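Local structure of BpsB (PgaB), Poly-beta-1,6-N-acetyl-D-glucosamine N-deacetylase (Bordetella bronchiseptica RB50, 5BU6) at residues A[78-90]-A[97-109]. The protein removes N-acetyl groups from poly-beta-1,6-N-acetyl-D-glucosamine as a family 4 carbohydrate esterase and is required for biofilm formation in this bacterium. The protein carries 5 engineered substitutions. Numbering follows the deposited sequence.
Sequences ILLTFDDGYASTY and LAAFNYPAVVAVV. Engineered in segment 97-109: Ala98 (natural residue Lys), Ala99 (natural residue Lys). With NI (nickel (II) ion), chain C.
Val105 lies beside Thr81 across two neighbouring parallel strands, 78-83 and 104-108, which helix 88-100 links into a beta-alpha-beta unit of the polysaccharide deacetylase fold. The backbone of Val105 bonds to the residues before and after Thr81: its N donates to Leu80 O (2.9 Å), and its O receives Phe82 N nearly head-on (2.8 Å). A beta-branched residue suits this extended strand. With CG2 anti to its carbonyl carbon, Val105 sets that methyl 3.8 Å from Leu79 CD1, while its CB lies alongside the Thr81 methyl CG2, both side chains pointing the same way from the sheet.

Leu80 and Phe82 project from the other face of the sheet, where the connecting helix packs. Leu80 turns CG beside its own backbone N (chi1 -52°), and CD1 reaches Tyr102 CD2 at 4.1 Å, the two side chains meeting at a slant. Phe82, broad and flat, lies between the sheet and the helix: the small methyl CB of Ala104 meets the ring edge at CE1 (3.9 Å), and Leu97 CD2 approaches the same carbon obliquely.

At the C-terminal end of the strands, where active sites of such parallel sheets commonly lie, Asp84 N donates to Ala107 O. That bond ties the backbone of a metal ligand to the neighbouring strand. His154 and His159 complete the protein's share of the nickel site. Asp84 OD1 binds the metal at 2.1 Å. Its OD2 accepts a hydrogen bond from a nickel-bound water.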
loop_
_atom_site.group_PDB
_atom_site.type_symbol
_atom_site.label_atom_id
_atom_site.label_comp_id
_atom_site.label_asym_id
_atom_site.label_seq_id
_atom_site.Cartn_x
_atom_site.Cartn_y
_atom_site.Cartn_z
ATOM N N ILE A 78 16.551 -2.168 0.506
ATOM C CA ILE A 78 15.203 -2.676 0.289
ATOM C C ILE A 78 14.190 -1.904 1.135
ATOM O O ILE A 78 14.474 -1.534 2.263
ATOM C CB ILE A 78 15.132 -4.206 0.590
ATOM C CG1 ILE A 78 13.766 -4.768 0.216
ATOM C CG2 ILE A 78 15.481 -4.515 2.035
ATOM C CD1 ILE A 78 13.800 -6.257 -0.088
ATOM N N LEU A 79 13.023 -1.635 0.553
ATOM C CA LEU A 79 11.916 -0.984 1.238
ATOM C C LEU A 79 10.878 -2.058 1.590
ATOM O O LEU A 79 10.407 -2.781 0.705
ATOM C CB LEU A 79 11.280 0.094 0.360
ATOM C CG LEU A 79 10.138 0.920 0.975
ATOM C CD1 LEU A 79 10.702 1.795 2.084
ATOM C CD2 LEU A 79 9.490 1.776 -0.103
ATOM N N LEU A 80 10.542 -2.168 2.871
ATOM C CA LEU A 80 9.523 -3.128 3.313
ATOM C C LEU A 80 8.199 -2.392 3.467
ATOM O O LEU A 80 8.162 -1.294 4.064
ATOM C CB LEU A 80 9.924 -3.758 4.658
ATOM C CG LEU A 80 11.304 -4.380 4.794
ATOM C CD1 LEU A 80 11.511 -4.849 6.246
ATOM C CD2 LEU A 80 11.465 -5.540 3.805
ATOM N N THR A 81 7.122 -2.963 2.924
ATOM C CA THR A 81 5.817 -2.339 3.032
ATOM C C THR A 81 4.776 -3.362 3.515
ATOM O O THR A 81 4.857 -4.550 3.174
ATOM C CB THR A 81 5.361 -1.718 1.689
ATOM O OG1 THR A 81 5.011 -2.751 0.765
ATOM C CG2 THR A 81 6.488 -0.849 1.083
ATOM N N PHE A 82 3.863 -2.878 4.349
ATOM C CA PHE A 82 2.794 -3.668 4.964
ATOM C C PHE A 82 1.465 -2.922 4.779
ATOM O O PHE A 82 1.233 -1.914 5.442
ATOM C CB PHE A 82 3.078 -3.890 6.454
ATOM C CG PHE A 82 4.353 -4.631 6.718
ATOM C CD1 PHE A 82 5.563 -3.945 6.814
ATOM C CD2 PHE A 82 4.350 -6.012 6.845
ATOM C CE1 PHE A 82 6.752 -4.624 7.036
ATOM C CE2 PHE A 82 5.532 -6.711 7.072
ATOM C CZ PHE A 82 6.744 -6.008 7.168
ATOM N N ASP A 83 0.604 -3.383 3.877
ATOM C CA ASP A 83 -0.636 -2.641 3.610
ATOM C C ASP A 83 -1.861 -3.299 4.250
ATOM O O ASP A 83 -1.801 -4.455 4.649
ATOM C CB ASP A 83 -0.878 -2.483 2.105
ATOM C CG ASP A 83 0.361 -2.758 1.266
ATOM O OD1 ASP A 83 1.411 -2.127 1.514
ATOM O OD2 ASP A 83 0.271 -3.602 0.344
ATOM N N ASP A 84 -2.940 -2.516 4.351
ATOM C CA ASP A 84 -4.318 -2.932 4.671
ATOM C C ASP A 84 -4.657 -2.630 6.123
ATOM O O ASP A 84 -5.827 -2.530 6.475
ATOM C CB ASP A 84 -4.595 -4.407 4.382
ATOM C CG ASP A 84 -4.704 -4.715 2.899
ATOM O OD1 ASP A 84 -4.412 -3.835 2.070
ATOM O OD2 ASP A 84 -5.072 -5.862 2.555
ATOM N N GLY A 85 -3.642 -2.474 6.966
ATOM C CA GLY A 85 -3.864 -1.970 8.310
ATOM C C GLY A 85 -4.553 -2.935 9.267
ATOM O O GLY A 85 -5.213 -2.512 10.220
ATOM N N TYR A 86 -4.406 -4.231 9.029
ATOM C CA TYR A 86 -4.930 -5.216 9.977
ATOM C C TYR A 86 -4.214 -5.143 11.339
ATOM O O TYR A 86 -3.113 -4.613 11.430
ATOM C CB TYR A 86 -4.832 -6.619 9.384
ATOM C CG TYR A 86 -5.924 -6.922 8.370
ATOM C CD1 TYR A 86 -7.195 -7.338 8.784
ATOM C CD2 TYR A 86 -5.694 -6.805 7.010
ATOM C CE1 TYR A 86 -8.186 -7.624 7.863
ATOM C CE2 TYR A 86 -6.681 -7.088 6.081
ATOM C CZ TYR A 86 -7.921 -7.496 6.509
ATOM O OH TYR A 86 -8.905 -7.777 5.583
ATOM N N ALA A 87 -4.846 -5.687 12.389
ATOM C CA ALA A 87 -4.343 -5.541 13.757
ATOM C C ALA A 87 -2.968 -6.153 13.961
ATOM O O ALA A 87 -2.167 -5.645 14.752
ATOM C CB ALA A 87 -5.332 -6.153 14.763
ATOM N N SER A 88 -2.688 -7.248 13.254
ATOM C CA SER A 88 -1.425 -7.952 13.425
ATOM C C SER A 88 -0.231 -7.098 12.977
ATOM O O SER A 88 0.907 -7.347 13.375
ATOM C CB SER A 88 -1.445 -9.255 12.655
ATOM O OG SER A 88 -1.505 -8.970 11.268
ATOM N N THR A 89 -0.488 -6.090 12.155
ATOM C CA THR A 89 0.566 -5.143 11.789
ATOM C C THR A 89 1.151 -4.488 13.039
ATOM O O THR A 89 2.353 -4.247 13.123
ATOM C CB THR A 89 0.058 -4.070 10.827
ATOM O OG1 THR A 89 -0.369 -4.710 9.618
ATOM C CG2 THR A 89 1.188 -3.088 10.480
ATOM N N TYR A 90 0.308 -4.243 14.031
ATOM C CA TYR A 90 0.766 -3.594 15.258
ATOM C C TYR A 90 1.303 -4.594 16.286
ATOM O O TYR A 90 2.311 -4.358 16.953
ATOM C CB TYR A 90 -0.372 -2.768 15.871
ATOM C CG TYR A 90 0.005 -2.102 17.178
ATOM C CD1 TYR A 90 0.695 -0.893 17.183
ATOM C CD2 TYR A 90 -0.284 -2.696 18.395
ATOM C CE1 TYR A 90 1.056 -0.275 18.371
ATOM C CE2 TYR A 90 0.074 -2.085 19.595
ATOM C CZ TYR A 90 0.753 -0.865 19.564
ATOM O OH TYR A 90 1.129 -0.235 20.725
ATOM N N LEU A 97 9.931 -5.138 13.655
ATOM C CA LEU A 97 10.611 -3.988 13.077
ATOM C C LEU A 97 11.518 -3.336 14.115
ATOM O O LEU A 97 12.661 -2.995 13.827
ATOM C CB LEU A 97 9.599 -2.980 12.557
ATOM C CG LEU A 97 8.788 -3.454 11.354
ATOM C CD1 LEU A 97 7.788 -2.395 10.981
ATOM C CD2 LEU A 97 9.700 -3.761 10.165
ATOM N N ALA A 98 11.008 -3.184 15.331
ATOM C CA ALA A 98 11.792 -2.602 16.418
ATOM C C ALA A 98 13.001 -3.460 16.772
ATOM O O ALA A 98 14.108 -2.948 16.943
ATOM C CB ALA A 98 10.918 -2.390 17.642
ATOM N N ALA A 99 12.789 -4.768 16.885
ATOM C CA ALA A 99 13.845 -5.683 17.286
ATOM C C ALA A 99 14.983 -5.750 16.266
ATOM O O ALA A 99 16.139 -5.870 16.642
ATOM C CB ALA A 99 13.270 -7.074 17.523
ATOM N N PHE A 100 14.653 -5.676 14.980
ATOM C CA PHE A 100 15.672 -5.702 13.928
ATOM C C PHE A 100 16.144 -4.297 13.553
ATOM O O PHE A 100 17.098 -4.144 12.793
ATOM C CB PHE A 100 15.127 -6.403 12.679
ATOM C CG PHE A 100 15.139 -7.908 12.767
ATOM C CD1 PHE A 100 14.148 -8.584 13.464
ATOM C CD2 PHE A 100 16.133 -8.645 12.133
ATOM C CE1 PHE A 100 14.166 -9.983 13.553
ATOM C CE2 PHE A 100 16.148 -10.038 12.210
ATOM C CZ PHE A 100 15.159 -10.702 12.918
ATOM N N ASN A 101 15.454 -3.286 14.086
ATOM C CA ASN A 101 15.647 -1.883 13.735
ATOM C C ASN A 101 15.482 -1.616 12.244
ATOM O O ASN A 101 16.257 -0.882 11.647
ATOM C CB ASN A 101 17.019 -1.380 14.197
ATOM C CG ASN A 101 17.077 0.135 14.263
ATOM O OD1 ASN A 101 16.130 0.780 14.718
ATOM N ND2 ASN A 101 18.169 0.711 13.780
ATOM N N TYR A 102 14.462 -2.221 11.644
ATOM C CA TYR A 102 14.135 -1.992 10.243
ATOM C C TYR A 102 12.995 -0.984 10.093
ATOM O O TYR A 102 11.961 -1.136 10.745
ATOM C CB TYR A 102 13.692 -3.277 9.577
ATOM C CG TYR A 102 14.714 -4.372 9.433
ATOM C CD1 TYR A 102 16.083 -4.113 9.480
ATOM C CD2 TYR A 102 14.296 -5.668 9.179
ATOM C CE1 TYR A 102 16.998 -5.141 9.301
ATOM C CE2 TYR A 102 15.199 -6.691 9.012
ATOM C CZ TYR A 102 16.536 -6.428 9.069
ATOM O OH TYR A 102 17.395 -7.485 8.878
ATOM N N PRO A 103 13.155 0.014 9.209
ATOM C CA PRO A 103 11.995 0.848 8.870
ATOM C C PRO A 103 10.999 0.115 7.973
ATOM O O PRO A 103 11.344 -0.893 7.364
ATOM C CB PRO A 103 12.610 2.043 8.124
ATOM C CG PRO A 103 13.902 1.527 7.585
ATOM C CD PRO A 103 14.395 0.481 8.550
ATOM N N ALA A 104 9.790 0.653 7.864
ATOM C CA ALA A 104 8.782 0.116 6.964
ATOM C C ALA A 104 7.776 1.193 6.560
ATOM O O ALA A 104 7.708 2.246 7.182
ATOM C CB ALA A 104 8.068 -1.048 7.618
ATOM N N VAL A 105 7.020 0.914 5.503
ATOM C CA VAL A 105 5.848 1.694 5.111
ATOM C C VAL A 105 4.600 0.914 5.535
ATOM O O VAL A 105 4.523 -0.287 5.281
ATOM C CB VAL A 105 5.801 1.919 3.588
ATOM C CG1 VAL A 105 4.574 2.756 3.194
ATOM C CG2 VAL A 105 7.083 2.561 3.135
ATOM N N VAL A 106 3.646 1.585 6.167
ATOM C CA VAL A 106 2.348 0.976 6.456
ATOM C C VAL A 106 1.284 1.769 5.695
ATOM O O VAL A 106 1.180 2.971 5.874
ATOM C CB VAL A 106 2.033 0.979 7.967
ATOM C CG1 VAL A 106 0.597 0.480 8.221
ATOM C CG2 VAL A 106 3.056 0.139 8.736
ATOM N N ALA A 107 0.524 1.109 4.833
ATOM C CA ALA A 107 -0.445 1.804 3.986
ATOM C C ALA A 107 -1.849 1.482 4.497
ATOM O O ALA A 107 -2.214 0.301 4.653
ATOM C CB ALA A 107 -0.280 1.402 2.521
ATOM N N VAL A 108 -2.601 2.540 4.775
ATOM C CA VAL A 108 -3.877 2.484 5.480
ATOM C C VAL A 108 -5.056 2.634 4.526
ATOM O O VAL A 108 -5.070 3.574 3.759
ATOM C CB VAL A 108 -3.930 3.627 6.526
ATOM C CG1 VAL A 108 -5.288 3.735 7.175
ATOM C CG2 VAL A 108 -2.810 3.450 7.553
ATOM N N VAL A 109 -6.031 1.723 4.546
ATOM C CA VAL A 109 -7.282 1.960 3.816
ATOM C C VAL A 109 -8.189 2.720 4.773
ATOM O O VAL A 109 -8.683 2.149 5.744
ATOM C CB VAL A 109 -7.983 0.676 3.364
ATOM C CG1 VAL A 109 -9.231 1.026 2.562
ATOM C CG2 VAL A 109 -7.032 -0.211 2.541
HETATM NI NI NI C . -4.184 -4.012 -0.007
HETATM O O HOH W 1 12.279 -0.932 4.768
HETATM O O HOH W 2 -2.211 -4.653 0.457
HETATM O O HOH W 3 -6.357 0.021 6.801
HETATM O O HOH W 4 -4.579 -6.138 0.147
#